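Local coordinates for C-domain type II peptide synthetase (Streptomyces globisporus, PDB 4ZNM), which is a stand-alone condensation-domain protein of the nonribosomal peptide synthetase family, built on the condensation-domain fold, at residues 62-74 / 167-180. Residues are numbered along the deposited sequence; the frame is centred on the assembly and turned at random. Where two conformers were deposited one is given.
Sequences TLREALGDVVVRH and VIARDLLNLYAARR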
loop_
_atom_site.group_PDB
_atom_site.type_symbol
_atom_site.label_atom_id
_atom_site.label_comp_id
_atom_site.label_asym_id
_atom_site.label_seq_id
_atom_site.Cartn_x
_atom_site.Cartn_y
_atom_site.Cartn_z
ATOM N N THR A 62 -10.569 -12.453 25.408
ATOM C CA THR A 62 -9.116 -12.369 25.501
ATOM C C THR A 62 -8.549 -11.733 24.242
ATOM O O THR A 62 -7.576 -11.009 24.310
ATOM C CB THR A 62 -8.491 -13.761 25.736
ATOM O OG1 THR A 62 -9.054 -14.320 26.914
ATOM C CG2 THR A 62 -6.947 -13.683 25.944
ATOM N N LEU A 63 -9.177 -11.976 23.099
ATOM C CA LEU A 63 -8.726 -11.362 21.863
ATOM C C LEU A 63 -8.933 -9.852 21.935
ATOM O O LEU A 63 -8.087 -9.091 21.459
ATOM C CB LEU A 63 -9.446 -11.945 20.642
ATOM C CG LEU A 63 -8.954 -11.401 19.313
ATOM C CD1 LEU A 63 -7.531 -11.868 19.013
ATOM C CD2 LEU A 63 -9.865 -11.849 18.187
ATOM N N ARG A 64 -10.018 -9.420 22.573
ATOM C CA ARG A 64 -10.299 -8.005 22.719
ATOM C C ARG A 64 -9.255 -7.353 23.613
ATOM O O ARG A 64 -8.735 -6.269 23.310
ATOM C CB ARG A 64 -11.684 -7.800 23.276
ATOM C CG ARG A 64 -12.027 -6.369 23.523
ATOM C CD ARG A 64 -13.515 -6.244 23.834
ATOM N NE ARG A 64 -13.830 -6.752 25.139
ATOM C CZ ARG A 64 -14.543 -7.857 25.394
ATOM N NH1 ARG A 64 -14.747 -8.229 26.645
ATOM N NH2 ARG A 64 -15.031 -8.610 24.424
ATOM N N GLU A 65 -8.946 -8.005 24.714
ATOM C CA GLU A 65 -7.881 -7.525 25.596
ATOM C C GLU A 65 -6.553 -7.416 24.854
ATOM O O GLU A 65 -5.830 -6.442 25.029
ATOM C CB GLU A 65 -7.713 -8.446 26.800
ATOM C CG GLU A 65 -8.812 -8.372 27.846
ATOM C CD GLU A 65 -8.729 -9.509 28.885
ATOM O OE1 GLU A 65 -8.049 -10.534 28.628
ATOM O OE2 GLU A 65 -9.355 -9.372 29.958
ATOM N N ALA A 66 -6.233 -8.407 24.030
ATOM C CA ALA A 66 -5.002 -8.384 23.261
ATOM C C ALA A 66 -4.962 -7.184 22.321
ATOM O O ALA A 66 -3.916 -6.608 22.081
ATOM C CB ALA A 66 -4.845 -9.691 22.480
ATOM N N LEU A 67 -6.104 -6.838 21.744
ATOM C CA LEU A 67 -6.176 -5.692 20.853
ATOM C C LEU A 67 -5.865 -4.385 21.604
ATOM O O LEU A 67 -5.143 -3.517 21.090
ATOM C CB LEU A 67 -7.548 -5.615 20.193
ATOM C CG LEU A 67 -7.488 -4.652 19.007
ATOM C CD1 LEU A 67 -7.215 -5.458 17.763
ATOM C CD2 LEU A 67 -8.744 -3.817 18.895
ATOM N N GLY A 68 -6.398 -4.258 22.807
ATOM C CA GLY A 68 -5.978 -3.216 23.734
ATOM C C GLY A 68 -4.464 -3.221 23.938
ATOM O O GLY A 68 -3.818 -2.181 23.864
ATOM N N ASP A 69 -3.895 -4.404 24.119
ATOM C CA ASP A 69 -2.446 -4.566 24.373
ATOM C C ASP A 69 -1.626 -4.025 23.202
ATOM O O ASP A 69 -0.586 -3.389 23.395
ATOM C CB ASP A 69 -2.061 -6.044 24.568
ATOM C CG ASP A 69 -2.589 -6.648 25.858
ATOM O OD1 ASP A 69 -2.976 -5.876 26.758
ATOM O OD2 ASP A 69 -2.584 -7.913 25.984
ATOM N N VAL A 70 -2.107 -4.279 21.986
ATOM C CA VAL A 70 -1.336 -3.964 20.793
ATOM C C VAL A 70 -1.401 -2.470 20.494
ATOM O O VAL A 70 -0.500 -1.927 19.851
ATOM C CB VAL A 70 -1.796 -4.811 19.574
ATOM C CG1 VAL A 70 -3.079 -4.275 18.928
ATOM C CG2 VAL A 70 -0.687 -4.855 18.526
ATOM N N VAL A 71 -2.438 -1.801 20.991
ATOM C CA VAL A 71 -2.534 -0.355 20.877
ATOM C C VAL A 71 -1.638 0.304 21.928
ATOM O O VAL A 71 -0.987 1.311 21.643
ATOM C CB VAL A 71 -3.984 0.119 21.020
ATOM C CG1 VAL A 71 -4.034 1.642 21.158
ATOM C CG2 VAL A 71 -4.792 -0.332 19.775
ATOM N N VAL A 72 -1.577 -0.270 23.128
ATOM C CA VAL A 72 -0.681 0.261 24.146
ATOM C C VAL A 72 0.754 0.103 23.647
ATOM O O VAL A 72 1.576 0.976 23.844
ATOM C CB VAL A 72 -0.853 -0.416 25.474
ATOM C CG1 VAL A 72 0.287 -0.051 26.407
ATOM C CG2 VAL A 72 -2.224 -0.069 26.097
ATOM N N ARG A 73 1.029 -1.023 23.001
ATOM C CA ARG A 73 2.374 -1.359 22.533
ATOM C C ARG A 73 2.948 -0.393 21.491
ATOM O O ARG A 73 4.144 -0.118 21.498
ATOM C CB ARG A 73 2.343 -2.766 21.945
ATOM C CG ARG A 73 3.613 -3.220 21.274
ATOM C CD ARG A 73 3.548 -4.710 20.991
ATOM N NE ARG A 73 4.684 -5.133 20.195
ATOM C CZ ARG A 73 5.840 -5.564 20.688
ATOM N NH1 ARG A 73 6.031 -5.686 22.004
ATOM N NH2 ARG A 73 6.810 -5.898 19.847
ATOM N N HIS A 74 2.097 0.097 20.595
ATOM C CA HIS A 74 2.541 0.895 19.447
ATOM C C HIS A 74 1.981 2.322 19.506
ATOM O O HIS A 74 0.785 2.547 19.263
ATOM C CB HIS A 74 2.113 0.239 18.139
ATOM C CG HIS A 74 2.763 -1.084 17.895
ATOM N ND1 HIS A 74 4.116 -1.212 17.653
ATOM C CD2 HIS A 74 2.253 -2.342 17.871
ATOM C CE1 HIS A 74 4.413 -2.495 17.512
ATOM N NE2 HIS A 74 3.298 -3.198 17.634
ATOM N N VAL A 167 2.900 -6.622 11.047
ATOM C CA VAL A 167 3.403 -6.544 12.426
ATOM C C VAL A 167 2.254 -6.535 13.454
ATOM O O VAL A 167 2.323 -7.223 14.488
ATOM C CB VAL A 167 4.321 -5.312 12.619
ATOM C CG1 VAL A 167 4.671 -5.106 14.114
ATOM C CG2 VAL A 167 5.639 -5.474 11.804
ATOM N N ILE A 168 1.183 -5.791 13.180
ATOM C CA ILE A 168 0.068 -5.668 14.114
ATOM C C ILE A 168 -0.600 -7.033 14.346
ATOM O O ILE A 168 -0.986 -7.385 15.467
ATOM C CB ILE A 168 -0.941 -4.655 13.600
ATOM C CG1 ILE A 168 -0.337 -3.239 13.651
ATOM C CG2 ILE A 168 -2.264 -4.710 14.422
ATOM C CD1 ILE A 168 -1.160 -2.205 12.871
ATOM N N ALA A 169 -0.770 -7.773 13.260
ATOM C CA ALA A 169 -1.423 -9.060 13.302
ATOM C C ALA A 169 -0.536 -10.035 14.076
ATOM O O ALA A 169 -1.021 -10.788 14.926
ATOM C CB ALA A 169 -1.711 -9.560 11.892
ATOM N N ARG A 170 0.771 -9.969 13.834
ATOM C CA ARG A 170 1.693 -10.896 14.495
ATOM C C ARG A 170 1.709 -10.621 15.983
ATOM O O ARG A 170 1.587 -11.545 16.807
ATOM C CB ARG A 170 3.112 -10.814 13.942
ATOM C CG ARG A 170 4.048 -11.739 14.740
ATOM C CD ARG A 170 5.431 -11.303 14.785
ATOM N NE ARG A 170 5.627 -9.991 15.384
ATOM C CZ ARG A 170 6.814 -9.399 15.390
ATOM N NH1 ARG A 170 7.836 -10.046 14.855
ATOM N NH2 ARG A 170 6.996 -8.185 15.916
ATOM N N ASP A 171 1.856 -9.353 16.330
ATOM C CA ASP A 171 1.884 -8.950 17.719
ATOM C C ASP A 171 0.573 -9.333 18.412
ATOM O O ASP A 171 0.585 -9.817 19.535
ATOM C CB ASP A 171 2.110 -7.455 17.813
ATOM C CG ASP A 171 3.554 -7.035 17.466
ATOM O OD1 ASP A 171 4.388 -7.901 17.076
ATOM O OD2 ASP A 171 3.838 -5.821 17.598
ATOM N N LEU A 172 -0.544 -9.067 17.747
ATOM C CA LEU A 172 -1.869 -9.309 18.330
ATOM C C LEU A 172 -2.065 -10.761 18.702
ATOM O O LEU A 172 -2.478 -11.075 19.811
ATOM C CB LEU A 172 -2.966 -8.903 17.361
ATOM C CG LEU A 172 -4.381 -9.312 17.760
ATOM C CD1 LEU A 172 -4.776 -8.507 18.983
ATOM C CD2 LEU A 172 -5.339 -9.111 16.616
ATOM N N LEU A 173 -1.778 -11.649 17.752
ATOM C CA LEU A 173 -2.002 -13.067 17.985
ATOM C C LEU A 173 -0.980 -13.661 18.957
ATOM O O LEU A 173 -1.291 -14.609 19.687
ATOM C CB LEU A 173 -2.021 -13.799 16.641
ATOM C CG LEU A 173 -3.220 -13.266 15.795
ATOM C CD1 LEU A 173 -3.302 -14.021 14.514
ATOM C CD2 LEU A 173 -4.552 -13.417 16.505
ATOM N N ASN A 174 0.207 -13.075 19.018
ATOM C CA ASN A 174 1.204 -13.473 20.026
ATOM C C ASN A 174 0.762 -13.050 21.429
ATOM O O ASN A 174 0.792 -13.840 22.360
ATOM C CB ASN A 174 2.552 -12.850 19.680
ATOM C CG ASN A 174 3.618 -13.109 20.723
ATOM O OD1 ASN A 174 3.586 -12.557 21.825
ATOM N ND2 ASN A 174 4.598 -13.919 20.358
ATOM N N LEU A 175 0.341 -11.792 21.577
ATOM C CA LEU A 175 -0.105 -11.303 22.882
ATOM C C LEU A 175 -1.368 -12.082 23.348
ATOM O O LEU A 175 -1.538 -12.359 24.534
ATOM C CB LEU A 175 -0.391 -9.795 22.819
ATOM C CG LEU A 175 0.887 -8.963 22.586
ATOM C CD1 LEU A 175 0.534 -7.557 22.257
ATOM C CD2 LEU A 175 1.859 -9.006 23.811
ATOM N N TYR A 176 -2.247 -12.407 22.405
ATOM C CA TYR A 176 -3.424 -13.234 22.687
ATOM C C TYR A 176 -2.991 -14.614 23.214
ATOM O O TYR A 176 -3.423 -15.054 24.276
ATOM C CB TYR A 176 -4.294 -13.385 21.408
ATOM C CG TYR A 176 -5.357 -14.451 21.531
ATOM C CD1 TYR A 176 -6.586 -14.149 22.094
ATOM C CD2 TYR A 176 -5.145 -15.744 21.082
ATOM C CE1 TYR A 176 -7.559 -15.090 22.222
ATOM C CE2 TYR A 176 -6.123 -16.720 21.214
ATOM C CZ TYR A 176 -7.327 -16.383 21.790
ATOM O OH TYR A 176 -8.309 -17.312 21.926
ATOM N N ALA A 177 -2.105 -15.282 22.488
ATOM C CA ALA A 177 -1.631 -16.584 22.918
ATOM C C ALA A 177 -1.020 -16.494 24.293
ATOM O O ALA A 177 -1.266 -17.348 25.124
ATOM C CB ALA A 177 -0.644 -17.142 21.938
ATOM N N ALA A 178 -0.216 -15.478 24.564
ATOM C CA ALA A 178 0.412 -15.437 25.884
ATOM C C ALA A 178 -0.663 -15.296 26.982
ATOM O O ALA A 178 -0.587 -15.950 28.016
ATOM C CB ALA A 178 1.410 -14.314 25.979
ATOM N N ARG A 179 -1.677 -14.466 26.744
ATOM C CA ARG A 179 -2.778 -14.307 27.706
ATOM C C ARG A 179 -3.498 -15.607 27.948
ATOM O O ARG A 179 -3.885 -15.897 29.076
ATOM C CB ARG A 179 -3.775 -13.252 27.214
ATOM C CG ARG A 179 -3.332 -11.856 27.491
ATOM C CD ARG A 179 -4.370 -10.838 27.043
ATOM N NE ARG A 179 -3.936 -9.506 27.421
ATOM C CZ ARG A 179 -4.173 -8.966 28.611
ATOM N NH1 ARG A 179 -4.871 -9.627 29.515
ATOM N NH2 ARG A 179 -3.739 -7.750 28.886
ATOM N N ARG A 180 -3.650 -16.412 26.894
ATOM C CA ARG A 180 -4.268 -17.721 27.000
ATOM C C ARG A 180 -3.349 -18.723 27.691
ATOM O O ARG A 180 -3.768 -19.808 28.036
ATOM C CB ARG A 180 -4.656 -18.256 25.606
ATOM C CG ARG A 180 -5.719 -17.474 24.872
ATOM C CD ARG A 180 -7.086 -17.650 25.529
ATOM N NE ARG A 180 -7.635 -18.966 25.237
ATOM C CZ ARG A 180 -8.601 -19.553 25.946
ATOM N NH1 ARG A 180 -9.123 -18.960 27.022
ATOM N NH2 ARG A 180 -9.024 -20.744 25.576
HETATM O O HOH W 1 -8.475 -16.587 28.418
HETATM O O HOH W 2 6.457 -5.395 17.141
#
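Two helices lying on one face of the six-stranded mixed sheet of the condensation fold, 60-73 and 162-180, pack together, their segments 62-73 and 167-180 approaching to 8.5 Å between axes with directions 127° apart. Backbones come closest at Ala-66 and Tyr-176, CA to CA 5.1 Å, consistent with the small Ala-66 side chain; Ala-66 CB meets Leu-172 CD1 at 3.7 Å, and that methyl also lies against the backbone between Ala-66 and Leu-67. Toward one end the Tyr-176 ring turns its edge to the Thr-62 and Leu-63 backbone, while its hydroxyl bonds Asp-59 N. Near the C-terminal end of 167-180, Arg-179 sits as a knob among Thr-62, Glu-65, Ala-66 and Asp-69. Its chain, extended from CG to NE, carries the guanidinium side-on to the Asp-69 carboxylate, NE facing OD2 and NH2 bonding OD1 at 2.9 Å, with the planes 25° apart; Glu-65 CB lies over one face. At the other end buried Asp-171 OD2 takes His-74 NE2 at 2.7 Å, nearly in line with its C-O bond, and Arg-73 NE at 2.8 Å from above the carboxylate plane. Arg-170 grips OD1 through NE and NH2, and its second partner is Asp-305. On the sheet side, Leu-67 and Ile-168 rest on strand 137-143, Leu-173 and Tyr-176 on strand 388-392.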